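Local coordinates for putative uncharacterized protein (Ustilago maydis, PDB 4GNX) that binds single-stranded DNA as part of replication protein A, through OB-fold domains, one of which carries a zinc site, at residues V276-E281 / D290-R295; T348-A353 / M357-F362. All coordinates share one frame; numbering follows the deposited sequence.

Contact 1: residues V276-E281 / D290-R295; sequences VQVKDE and DYFNVR. With nucleotides of chain G.
Val278 meets Phe292 with both of its methyl groups. Val278 CG2 lies over one face of the phenyl ring, 4.1 Å from the Phe292 ring centroid and 15° off the ring normal, a CH-pi contact displaced toward the CD1 and CE1 rim. Val278 CG1 lies above the same face near the CE2-CZ side, 4.0 Å from Phe292 CZ. The two side chains cross at about a right angle. With CG1 anti to the backbone N (chi1 177°), both valine methyls are turned to the ring. Val278 CG2 is also 4.2 Å from Val294 CG2. No hydrogen bond joins the two segments, so they meet by apolar packing alone.

Tyr291, the neighbour of Phe292 on the strand, turns to the DNA instead. Its ring lies obliquely against the base of DT9 of chain G, with Tyr291 CD1 3.5 Å from N3 of that nucleotide. Tyr291 OH ends 3.1 Å from the sugar O4' of DT10 of chain G. Asp290 OD2 lies 3.9 Å from the base methyl C7 of DT9 of chain G.

Helix 275-280 thus packs on the start of strand 290-310, in the C-terminal OB domain. Strand 398-411 pairs with this strand through backbone bonds to Cys404 and Ala406. From strand 414-426, Tyr419 touches both Val278 and Phe292.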
loop_
_atom_site.group_PDB
_atom_site.type_symbol
_atom_site.label_atom_id
_atom_site.label_comp_id
_atom_site.label_asym_id
_atom_site.label_seq_id
_atom_site.Cartn_x
_atom_site.Cartn_y
_atom_site.Cartn_z
ATOM N N VAL C 276 10.541 8.681 -4.505
ATOM C CA VAL C 276 11.955 8.410 -4.574
ATOM C C VAL C 276 12.223 7.328 -5.622
ATOM O O VAL C 276 13.184 7.438 -6.389
ATOM C CB VAL C 276 12.572 8.067 -3.212
ATOM C CG1 VAL C 276 12.080 6.725 -2.693
ATOM C CG2 VAL C 276 14.084 8.071 -3.324
ATOM N N GLN C 277 11.355 6.313 -5.674
ATOM C CA GLN C 277 11.515 5.227 -6.642
ATOM C C GLN C 277 11.414 5.759 -8.060
ATOM O O GLN C 277 12.270 5.463 -8.891
ATOM C CB GLN C 277 10.499 4.122 -6.422
ATOM C CG GLN C 277 10.772 3.314 -5.175
ATOM C CD GLN C 277 9.694 2.307 -4.891
ATOM O OE1 GLN C 277 8.503 2.607 -4.966
ATOM N NE2 GLN C 277 10.105 1.099 -4.553
ATOM N N VAL C 278 10.399 6.583 -8.317
ATOM C CA VAL C 278 10.196 7.160 -9.635
ATOM C C VAL C 278 11.443 7.861 -10.137
ATOM O O VAL C 278 11.880 7.584 -11.257
ATOM C CB VAL C 278 9.002 8.127 -9.669
ATOM C CG1 VAL C 278 8.859 8.760 -11.054
ATOM C CG2 VAL C 278 7.721 7.391 -9.282
ATOM N N LYS C 279 12.032 8.732 -9.311
ATOM C CA LYS C 279 13.279 9.430 -9.665
ATOM C C LYS C 279 14.518 8.523 -9.719
ATOM O O LYS C 279 15.302 8.622 -10.656
ATOM C CB LYS C 279 13.525 10.597 -8.720
ATOM C CG LYS C 279 12.483 11.697 -8.800
ATOM C CD LYS C 279 12.259 12.283 -7.419
ATOM C CE LYS C 279 11.619 13.658 -7.458
ATOM N NZ LYS C 279 12.547 14.670 -8.019
ATOM N N ASP C 280 14.681 7.634 -8.732
ATOM C CA ASP C 280 15.842 6.724 -8.667
ATOM C C ASP C 280 15.905 5.775 -9.847
ATOM O O ASP C 280 16.985 5.384 -10.277
ATOM C CB ASP C 280 15.830 5.883 -7.391
ATOM C CG ASP C 280 16.282 6.656 -6.156
ATOM O OD1 ASP C 280 16.498 7.896 -6.253
ATOM O OD2 ASP C 280 16.425 6.006 -5.081
ATOM N N GLU C 281 14.740 5.396 -10.363
ATOM C CA GLU C 281 14.661 4.493 -11.503
ATOM C C GLU C 281 14.709 5.233 -12.835
ATOM O O GLU C 281 14.613 4.608 -13.888
ATOM C CB GLU C 281 13.401 3.642 -11.413
ATOM C CG GLU C 281 13.370 2.703 -10.225
ATOM C CD GLU C 281 11.953 2.421 -9.751
ATOM O OE1 GLU C 281 11.003 2.846 -10.457
ATOM O OE2 GLU C 281 11.790 1.787 -8.667
ATOM N N ASP C 290 7.144 5.849 -19.448
ATOM C CA ASP C 290 6.863 4.955 -18.330
ATOM C C ASP C 290 5.533 5.336 -17.678
ATOM O O ASP C 290 5.049 6.459 -17.827
ATOM C CB ASP C 290 7.996 5.004 -17.291
ATOM C CG ASP C 290 9.273 4.321 -17.770
ATOM O OD1 ASP C 290 10.290 5.023 -17.973
ATOM O OD2 ASP C 290 9.260 3.079 -17.934
ATOM N N TYR C 291 4.945 4.396 -16.954
ATOM C CA TYR C 291 3.675 4.630 -16.300
ATOM C C TYR C 291 3.775 4.152 -14.865
ATOM O O TYR C 291 4.459 3.173 -14.583
ATOM C CB TYR C 291 2.548 3.909 -17.038
ATOM C CG TYR C 291 2.364 4.389 -18.461
ATOM C CD1 TYR C 291 3.072 3.794 -19.520
ATOM C CD2 TYR C 291 1.487 5.447 -18.761
ATOM C CE1 TYR C 291 2.909 4.237 -20.825
ATOM C CE2 TYR C 291 1.314 5.890 -20.069
ATOM C CZ TYR C 291 2.027 5.284 -21.094
ATOM O OH TYR C 291 1.867 5.724 -22.394
ATOM N N PHE C 292 3.098 4.848 -13.958
ATOM C CA PHE C 292 3.163 4.515 -12.553
ATOM C C PHE C 292 1.989 5.076 -11.784
ATOM O O PHE C 292 1.297 5.962 -12.264
ATOM C CB PHE C 292 4.472 5.022 -11.946
ATOM C CG PHE C 292 4.652 6.514 -12.036
ATOM C CD1 PHE C 292 4.170 7.358 -11.024
ATOM C CD2 PHE C 292 5.320 7.087 -13.120
ATOM C CE1 PHE C 292 4.354 8.738 -11.099
ATOM C CE2 PHE C 292 5.500 8.463 -13.204
ATOM C CZ PHE C 292 5.025 9.292 -12.191
ATOM N N ASN C 293 1.788 4.527 -10.588
ATOM C CA ASN C 293 0.842 5.023 -9.593
ATOM C C ASN C 293 1.578 5.513 -8.366
ATOM O O ASN C 293 2.527 4.888 -7.926
ATOM C CB ASN C 293 -0.131 3.918 -9.192
ATOM C CG ASN C 293 -1.198 3.677 -10.243
ATOM O OD1 ASN C 293 -1.674 4.618 -10.892
ATOM N ND2 ASN C 293 -1.582 2.409 -10.425
ATOM N N VAL C 294 1.137 6.640 -7.826
ATOM C CA VAL C 294 1.705 7.197 -6.590
ATOM C C VAL C 294 0.616 7.734 -5.650
ATOM O O VAL C 294 -0.236 8.520 -6.044
ATOM C CB VAL C 294 2.755 8.295 -6.880
ATOM C CG1 VAL C 294 3.106 9.071 -5.634
ATOM C CG2 VAL C 294 4.028 7.682 -7.392
ATOM N N ARG C 295 0.637 7.281 -4.406
ATOM C CA ARG C 295 -0.164 7.907 -3.361
ATOM C C ARG C 295 0.616 9.144 -2.942
ATOM O O ARG C 295 1.754 9.016 -2.481
ATOM C CB ARG C 295 -0.297 6.970 -2.165
ATOM C CG ARG C 295 -1.567 7.176 -1.376
ATOM C CD ARG C 295 -1.578 6.522 0.005
ATOM N NE ARG C 295 -1.265 5.088 0.080
ATOM C CZ ARG C 295 -2.016 4.107 -0.415
ATOM N NH1 ARG C 295 -3.132 4.360 -1.091
ATOM N NH2 ARG C 295 -1.633 2.853 -0.251
ATOM P P DT G 9 6.317 -2.497 -24.181
ATOM O OP1 DT G 9 5.766 -3.876 -24.284
ATOM O OP2 DT G 9 7.181 -1.966 -25.265
ATOM O "O5'" DT G 9 5.113 -1.472 -23.975
ATOM C "C5'" DT G 9 4.035 -1.379 -24.930
ATOM C "C4'" DT G 9 2.758 -0.976 -24.230
ATOM O "O4'" DT G 9 2.942 -1.100 -22.798
ATOM C "C3'" DT G 9 2.305 0.469 -24.476
ATOM O "O3'" DT G 9 0.874 0.545 -24.594
ATOM C "C2'" DT G 9 2.747 1.189 -23.212
ATOM C "C1'" DT G 9 2.529 0.104 -22.174
ATOM N N1 DT G 9 3.267 0.245 -20.904
ATOM C C2 DT G 9 2.525 0.251 -19.746
ATOM O O2 DT G 9 1.308 0.153 -19.736
ATOM N N3 DT G 9 3.261 0.384 -18.594
ATOM C C4 DT G 9 4.633 0.509 -18.489
ATOM O O4 DT G 9 5.155 0.621 -17.382
ATOM C C5 DT G 9 5.351 0.499 -19.745
ATOM C C7 DT G 9 6.841 0.630 -19.731
ATOM C C6 DT G 9 4.641 0.370 -20.874
ATOM P P DT G 10 0.073 1.525 -25.595
ATOM O OP1 DT G 10 -1.062 0.745 -26.160
ATOM O OP2 DT G 10 1.072 2.127 -26.516
ATOM O "O5'" DT G 10 -0.559 2.697 -24.710
ATOM C "C5'" DT G 10 -1.506 3.645 -25.268
ATOM C "C4'" DT G 10 -1.285 5.028 -24.694
ATOM O "O4'" DT G 10 0.086 5.435 -24.922
ATOM C "C3'" DT G 10 -2.145 6.148 -25.289
ATOM O "O3'" DT G 10 -2.352 7.161 -24.295
ATOM C "C2'" DT G 10 -1.240 6.731 -26.359
ATOM C "C1'" DT G 10 0.114 6.640 -25.676
ATOM N N1 DT G 10 1.276 6.587 -26.584
ATOM C C2 DT G 10 1.861 7.776 -26.957
ATOM O O2 DT G 10 1.454 8.865 -26.586
ATOM N N3 DT G 10 2.944 7.643 -27.792
ATOM C C4 DT G 10 3.488 6.468 -28.275
ATOM O O4 DT G 10 4.464 6.506 -29.018
ATOM C C5 DT G 10 2.828 5.258 -27.839
ATOM C C7 DT G 10 3.344 3.936 -28.313
ATOM C C6 DT G 10 1.770 5.377 -27.025
#

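Contact 2: residues T348-A353 / M357-F362. With nucleotides of chain G.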
loop_
_atom_site.group_PDB
_atom_site.type_symbol
_atom_site.label_atom_id
_atom_site.label_comp_id
_atom_site.label_asym_id
_atom_site.label_seq_id
_atom_site.Cartn_x
_atom_site.Cartn_y
_atom_site.Cartn_z
ATOM N N THR C 348 1.119 21.150 -10.317
ATOM C CA THR C 348 0.968 20.852 -8.896
ATOM C C THR C 348 2.113 20.087 -8.259
ATOM O O THR C 348 2.548 19.078 -8.783
ATOM C CB THR C 348 -0.344 20.102 -8.627
ATOM O OG1 THR C 348 -0.519 19.998 -7.216
ATOM C CG2 THR C 348 -0.330 18.702 -9.238
ATOM N N ASN C 349 2.585 20.574 -7.118
ATOM C CA ASN C 349 3.640 19.912 -6.354
ATOM C C ASN C 349 3.091 18.935 -5.297
ATOM O O ASN C 349 2.373 19.325 -4.370
ATOM C CB ASN C 349 4.548 20.957 -5.694
ATOM C CG ASN C 349 5.818 20.355 -5.101
ATOM O OD1 ASN C 349 6.030 20.418 -3.906
ATOM N ND2 ASN C 349 6.672 19.780 -5.943
ATOM N N VAL C 350 3.438 17.659 -5.442
ATOM C CA VAL C 350 2.934 16.616 -4.556
ATOM C C VAL C 350 4.078 15.988 -3.795
ATOM O O VAL C 350 5.193 15.894 -4.311
ATOM C CB VAL C 350 2.136 15.517 -5.312
ATOM C CG1 VAL C 350 1.021 16.141 -6.144
ATOM C CG2 VAL C 350 3.041 14.635 -6.166
ATOM N N ALA C 351 3.797 15.562 -2.565
ATOM C CA ALA C 351 4.819 14.981 -1.692
ATOM C C ALA C 351 4.338 13.712 -1.022
ATOM O O ALA C 351 3.145 13.505 -0.862
ATOM C CB ALA C 351 5.240 15.981 -0.640
ATOM N N ASP C 352 5.284 12.854 -0.674
ATOM C CA ASP C 352 5.049 11.738 0.236
ATOM C C ASP C 352 6.221 11.699 1.211
ATOM O O ASP C 352 6.916 12.710 1.367
ATOM C CB ASP C 352 4.856 10.420 -0.519
ATOM C CG ASP C 352 6.119 9.948 -1.297
ATOM O OD1 ASP C 352 7.211 10.583 -1.206
ATOM O OD2 ASP C 352 5.994 8.901 -2.014
ATOM N N ALA C 353 6.466 10.555 1.851
ATOM C CA ALA C 353 7.553 10.472 2.842
ATOM C C ALA C 353 8.937 10.294 2.227
ATOM O O ALA C 353 9.949 10.365 2.936
ATOM C CB ALA C 353 7.284 9.394 3.864
ATOM N N MET C 357 7.411 16.012 -5.744
ATOM C CA MET C 357 7.452 15.919 -7.193
ATOM C C MET C 357 6.383 16.760 -7.880
ATOM O O MET C 357 5.249 16.845 -7.411
ATOM C CB MET C 357 7.306 14.451 -7.587
ATOM C CG MET C 357 6.698 14.180 -8.950
ATOM S SD MET C 357 5.926 12.555 -8.953
ATOM C CE MET C 357 7.397 11.535 -9.054
ATOM N N TRP C 358 6.751 17.334 -9.021
ATOM C CA TRP C 358 5.826 18.135 -9.830
ATOM C C TRP C 358 5.045 17.354 -10.827
ATOM O O TRP C 358 5.620 16.575 -11.595
ATOM C CB TRP C 358 6.604 19.190 -10.551
ATOM C CG TRP C 358 7.013 20.311 -9.630
ATOM C CD1 TRP C 358 8.232 20.491 -9.006
ATOM C CD2 TRP C 358 6.192 21.442 -9.195
ATOM N NE1 TRP C 358 8.221 21.619 -8.247
ATOM C CE2 TRP C 358 7.038 22.241 -8.316
ATOM C CE3 TRP C 358 4.895 21.868 -9.459
ATOM C CZ2 TRP C 358 6.592 23.417 -7.729
ATOM C CZ3 TRP C 358 4.448 23.050 -8.854
ATOM C CH2 TRP C 358 5.278 23.806 -8.008
ATOM N N LEU C 359 3.730 17.568 -10.819
ATOM C CA LEU C 359 2.797 16.921 -11.746
ATOM C C LEU C 359 2.005 17.949 -12.558
ATOM O O LEU C 359 1.627 19.001 -12.051
ATOM C CB LEU C 359 1.817 16.022 -10.982
ATOM C CG LEU C 359 2.350 14.827 -10.177
ATOM C CD1 LEU C 359 1.233 14.132 -9.422
ATOM C CD2 LEU C 359 3.037 13.805 -11.048
ATOM N N SER C 360 1.743 17.655 -13.822
ATOM C CA SER C 360 0.810 18.496 -14.576
ATOM C C SER C 360 -0.480 17.772 -14.889
ATOM O O SER C 360 -0.486 16.563 -15.139
ATOM C CB SER C 360 1.430 19.078 -15.844
ATOM O OG SER C 360 2.123 18.088 -16.559
ATOM N N GLY C 361 -1.564 18.541 -14.840
ATOM C CA GLY C 361 -2.911 18.034 -15.026
ATOM C C GLY C 361 -3.720 18.868 -16.009
ATOM O O GLY C 361 -3.506 20.077 -16.168
ATOM N N PHE C 362 -4.671 18.213 -16.664
ATOM C CA PHE C 362 -5.503 18.870 -17.637
ATOM C C PHE C 362 -6.946 18.942 -17.177
ATOM O O PHE C 362 -7.281 18.476 -16.088
ATOM C CB PHE C 362 -5.356 18.182 -18.989
ATOM C CG PHE C 362 -3.965 18.263 -19.543
ATOM C CD1 PHE C 362 -3.096 17.176 -19.457
ATOM C CD2 PHE C 362 -3.503 19.442 -20.123
ATOM C CE1 PHE C 362 -1.803 17.256 -19.960
ATOM C CE2 PHE C 362 -2.209 19.529 -20.631
ATOM C CZ PHE C 362 -1.360 18.434 -20.546
ATOM P P DT G 18 11.391 27.986 -11.019
ATOM O OP1 DT G 18 11.899 29.338 -11.374
ATOM O OP2 DT G 18 12.291 27.016 -10.344
ATOM O "O5'" DT G 18 10.099 28.185 -10.110
ATOM C "C5'" DT G 18 9.123 29.205 -10.413
ATOM C "C4'" DT G 18 7.725 28.645 -10.279
ATOM O "O4'" DT G 18 7.583 27.547 -11.199
ATOM C "C3'" DT G 18 7.395 28.072 -8.900
ATOM O "O3'" DT G 18 6.741 29.026 -8.043
ATOM C "C2'" DT G 18 6.535 26.853 -9.192
ATOM C "C1'" DT G 18 6.677 26.591 -10.687
ATOM N N1 DT G 18 7.187 25.260 -11.055
ATOM C C2 DT G 18 6.429 24.514 -11.926
ATOM O O2 DT G 18 5.357 24.891 -12.371
ATOM N N3 DT G 18 6.970 23.296 -12.257
ATOM C C4 DT G 18 8.171 22.770 -11.823
ATOM O O4 DT G 18 8.527 21.661 -12.208
ATOM C C5 DT G 18 8.923 23.613 -10.920
ATOM C C7 DT G 18 10.236 23.123 -10.394
ATOM C C6 DT G 18 8.403 24.804 -10.592
ATOM P P DT G 13 -5.793 20.494 -28.974
ATOM O OP1 DT G 13 -6.712 21.640 -28.795
ATOM O OP2 DT G 13 -5.298 20.183 -30.342
ATOM O "O5'" DT G 13 -4.544 20.677 -27.996
ATOM C "C5'" DT G 13 -4.009 21.975 -27.656
ATOM C "C4'" DT G 13 -4.232 22.281 -26.190
ATOM O "O4'" DT G 13 -4.920 21.192 -25.550
ATOM C "C3'" DT G 13 -2.968 22.479 -25.361
ATOM O "O3'" DT G 13 -2.683 23.869 -25.267
ATOM C "C2'" DT G 13 -3.380 22.045 -23.964
ATOM C "C1'" DT G 13 -4.654 21.230 -24.155
ATOM N N1 DT G 13 -4.535 19.845 -23.688
ATOM C C2 DT G 13 -5.584 19.278 -22.997
ATOM O O2 DT G 13 -6.611 19.883 -22.728
ATOM N N3 DT G 13 -5.382 17.971 -22.623
ATOM C C4 DT G 13 -4.264 17.194 -22.870
ATOM O O4 DT G 13 -4.226 16.033 -22.468
ATOM C C5 DT G 13 -3.203 17.855 -23.604
ATOM C C7 DT G 13 -1.953 17.096 -23.920
ATOM C C6 DT G 13 -3.393 19.128 -23.973
#
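Thr348-Val350 and Met357-Leu359 pair as antiparallel strands through four backbone hydrogen bonds, with Thr348-Leu359 and Val350-Met357 as hydrogen-bonded pairs and Asn349-Trp358 as the non-hydrogen-bonded pair between them.

On one face of the sheet, Asn349 lies across the Trp358 indole. Asn349 CB stands 3.6 Å from the centroid of the Trp358 six-membered ring, 3° off the normal, a CH-pi contact. Amide and indole planes are 45° apart. Trp358 CG is anti to the carbonyl carbon (chi1 -75°), which brings the indole back over Thr348 and Asn349. The opposite indole face takes the base of DT18 of chain G, whose O4 is 3.3 Å from Trp358 CG. The indole is therefore held between the asparagine and a thymine. Further along, the Phe362 ring lies with one face on DT13 of chain G, with Phe362 CG 3.4 Å from N3 of that base.

On the other face carbon atoms make the contact across the two strands. The Val350 and Leu359 side chains cross at about a right angle, with Val350 CG2 3.8 Å from Leu359 CD1. Thr348 CG2 lies beside Leu359 CB at 3.9 Å. Thr348 OG1 is hydrogen-bonded to Tyr300 O.

Strand 290-310 pairs with 341-352, and the Ser360 backbone bonds to Tyr419 and Ile421 of strand 414-426, consistent with closure of the OB barrel.

Both contacts belong to the same C-terminal OB domain. The touching residues of contact 1 are buried; in contact 2 only Trp358 of the touching residues is partly exposed, on the DNA side. Their strands 290-310 and 341-352 are neighbours in one sheet. Contact 1 sets a helix against a strand and has no hydrogen bonds across it. Contact 2 joins two strands of a hairpin, and four backbone bonds hold it. Val278 and the end of Met357 join the two apolar clusters, with Val278 CG1 3.7 Å from Met357 CE. Each contact also reaches DNA of chain G by aromatic side chains, at different nucleotides: Tyr291 in contact 1, Trp358 and Phe362 in contact 2.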